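Local coordinates for methyltransferase domain-containing protein (Serratia marcescens, PDB 7CLU) that acts as an S-adenosyl-L-methionine-dependent O-methyltransferase in the synthetic pathway of the red pigment prodigiosin and recognises its substrate by induced fit, at residues R129-I134 / V297-G302. Residues are numbered along the deposited sequence; the frame is centred on the assembly and turned at random.
Sequences RSWFDI and VSTDGG
Trp131 and Thr299 bring the two backbones closest, CA to CA 5.6 Å, where the start of helix 131-137 faces the turn just after helix 286-298. This is within the O-methyltransferase domain, the Thr299 side chain about 8 Å from that of His247, the predicted proton acceptor. Ser130 is the N-cap of helix 131-137, its OG accepting from Asp133 N at 2.9 Å. Asp300 reaches across to the same helix start: OD2 takes Trp131 N at 2.9 Å (N-H...O angle 158°), met from above the carboxylate plane, while OD1 adds a weak second bond. A water extends this by one residue, donating to Asp300 OD2 at 2.7 Å and accepting from Phe132 N. With CG anti to the backbone N (chi1 -171°), the indole of Trp131 is turned onto residues 298-300. One face receives Thr299: CB stands 3.9 Å from the centroid of the five-membered ring, nearly on its normal, a CH-pi contact, and CG2 lies over NE1 and CE2. On the same face Ser298 O, hydrogen-bonded to Arg121, lies above the CE3-CZ3 rim, 3.4 Å from Trp131 CE3. Thr299 OG1 accepts from Gly302 N in an ST motif and is hydrogen-bonded to Met295 O. Since Arg121 also salt-bridges Asp300 OD1, the carboxylate lies between a cation and a helix start, which probably stabilises its negative charge and ties the loop after helix 286-298 to helix 131-137.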
loop_
_atom_site.group_PDB
_atom_site.type_symbol
_atom_site.label_atom_id
_atom_site.label_comp_id
_atom_site.label_asym_id
_atom_site.label_seq_id
_atom_site.Cartn_x
_atom_site.Cartn_y
_atom_site.Cartn_z
ATOM N N ARG A 129 -24.253 2.388 -10.049
ATOM C CA ARG A 129 -24.274 1.669 -11.314
ATOM C C ARG A 129 -23.505 0.360 -11.206
ATOM O O ARG A 129 -22.568 0.230 -10.414
ATOM C CB ARG A 129 -23.666 2.506 -12.433
ATOM C CG ARG A 129 -24.363 3.814 -12.697
ATOM C CD ARG A 129 -23.544 4.667 -13.653
ATOM N NE ARG A 129 -22.257 5.048 -13.081
ATOM C CZ ARG A 129 -21.286 5.634 -13.774
ATOM N NH1 ARG A 129 -21.467 5.910 -15.061
ATOM N NH2 ARG A 129 -20.142 5.952 -13.184
ATOM N N SER A 130 -23.894 -0.606 -12.037
ATOM C CA SER A 130 -23.219 -1.893 -12.067
ATOM C C SER A 130 -21.856 -1.772 -12.744
ATOM O O SER A 130 -21.584 -0.839 -13.505
ATOM C CB SER A 130 -24.079 -2.934 -12.789
ATOM O OG SER A 130 -23.923 -2.836 -14.195
ATOM N N TRP A 131 -20.984 -2.732 -12.444
ATOM C CA TRP A 131 -19.673 -2.756 -13.083
ATOM C C TRP A 131 -19.824 -2.771 -14.598
ATOM O O TRP A 131 -19.195 -1.981 -15.313
ATOM C CB TRP A 131 -18.874 -3.970 -12.602
ATOM C CG TRP A 131 -17.439 -3.963 -13.047
ATOM C CD1 TRP A 131 -16.783 -4.949 -13.726
ATOM C CD2 TRP A 131 -16.483 -2.922 -12.823
ATOM N NE1 TRP A 131 -15.477 -4.581 -13.944
ATOM C CE2 TRP A 131 -15.270 -3.341 -13.400
ATOM C CE3 TRP A 131 -16.536 -1.672 -12.192
ATOM C CZ2 TRP A 131 -14.124 -2.560 -13.368
ATOM C CZ3 TRP A 131 -15.388 -0.895 -12.165
ATOM C CH2 TRP A 131 -14.201 -1.346 -12.751
ATOM N N PHE A 132 -20.695 -3.644 -15.098
ATOM C CA PHE A 132 -20.963 -3.678 -16.529
ATOM C C PHE A 132 -21.416 -2.318 -17.049
ATOM O O PHE A 132 -20.989 -1.893 -18.127
ATOM C CB PHE A 132 -22.006 -4.737 -16.840
ATOM C CG PHE A 132 -22.341 -4.806 -18.285
ATOM C CD1 PHE A 132 -21.500 -5.471 -19.159
ATOM C CD2 PHE A 132 -23.475 -4.181 -18.778
ATOM C CE1 PHE A 132 -21.788 -5.528 -20.498
ATOM C CE2 PHE A 132 -23.773 -4.234 -20.124
ATOM C CZ PHE A 132 -22.921 -4.905 -20.982
ATOM N N ASP A 133 -22.275 -1.618 -16.295
ATOM C CA ASP A 133 -22.729 -0.293 -16.713
ATOM C C ASP A 133 -21.552 0.660 -16.892
ATOM O O ASP A 133 -21.427 1.329 -17.924
ATOM C CB ASP A 133 -23.702 0.294 -15.681
ATOM C CG ASP A 133 -25.105 -0.292 -15.775
ATOM O OD1 ASP A 133 -25.397 -1.033 -16.742
ATOM O OD2 ASP A 133 -25.916 -0.005 -14.862
ATOM N N ILE A 134 -20.692 0.748 -15.874
ATOM C CA ILE A 134 -19.605 1.727 -15.885
ATOM C C ILE A 134 -18.656 1.462 -17.049
ATOM O O ILE A 134 -18.172 2.397 -17.697
ATOM C CB ILE A 134 -18.881 1.726 -14.524
ATOM C CG1 ILE A 134 -19.839 2.179 -13.418
ATOM C CG2 ILE A 134 -17.649 2.628 -14.545
ATOM C CD1 ILE A 134 -19.465 1.718 -12.024
ATOM N N VAL A 297 -13.366 -5.763 -4.246
ATOM C CA VAL A 297 -13.746 -4.419 -3.827
ATOM C C VAL A 297 -14.204 -3.563 -4.994
ATOM O O VAL A 297 -14.926 -2.575 -4.777
ATOM C CB VAL A 297 -12.605 -3.679 -3.101
ATOM C CG1 VAL A 297 -12.207 -4.417 -1.815
ATOM C CG2 VAL A 297 -11.421 -3.484 -4.017
ATOM N N SER A 298 -13.841 -3.930 -6.222
ATOM C CA SER A 298 -13.985 -3.042 -7.370
ATOM C C SER A 298 -14.980 -3.511 -8.420
ATOM O O SER A 298 -15.509 -2.673 -9.145
ATOM C CB SER A 298 -12.625 -2.833 -8.055
ATOM O OG SER A 298 -12.158 -4.022 -8.692
ATOM N N THR A 299 -15.217 -4.811 -8.558
ATOM C CA THR A 299 -16.083 -5.332 -9.607
ATOM C C THR A 299 -17.323 -5.952 -8.975
ATOM O O THR A 299 -17.464 -6.013 -7.751
ATOM C CB THR A 299 -15.356 -6.357 -10.481
ATOM O OG1 THR A 299 -15.284 -7.611 -9.789
ATOM C CG2 THR A 299 -13.940 -5.873 -10.831
ATOM N N ASP A 300 -18.229 -6.438 -9.817
ATOM C CA ASP A 300 -19.472 -6.930 -9.244
ATOM C C ASP A 300 -19.362 -8.361 -8.733
ATOM O O ASP A 300 -20.119 -8.735 -7.831
ATOM C CB ASP A 300 -20.609 -6.781 -10.255
ATOM C CG ASP A 300 -21.124 -5.358 -10.318
ATOM O OD1 ASP A 300 -20.544 -4.500 -9.618
ATOM O OD2 ASP A 300 -22.091 -5.079 -11.054
ATOM N N GLY A 301 -18.436 -9.157 -9.261
ATOM C CA GLY A 301 -18.241 -10.498 -8.739
ATOM C C GLY A 301 -16.958 -11.164 -9.194
ATOM O O GLY A 301 -16.804 -12.388 -9.073
ATOM N N GLY A 302 -16.023 -10.366 -9.705
ATOM C CA GLY A 302 -14.743 -10.912 -10.117
ATOM C C GLY A 302 -14.018 -11.599 -8.975
ATOM O O GLY A 302 -14.183 -11.258 -7.795
HETATM O O HOH W 1 -22.210 -5.790 -13.670
#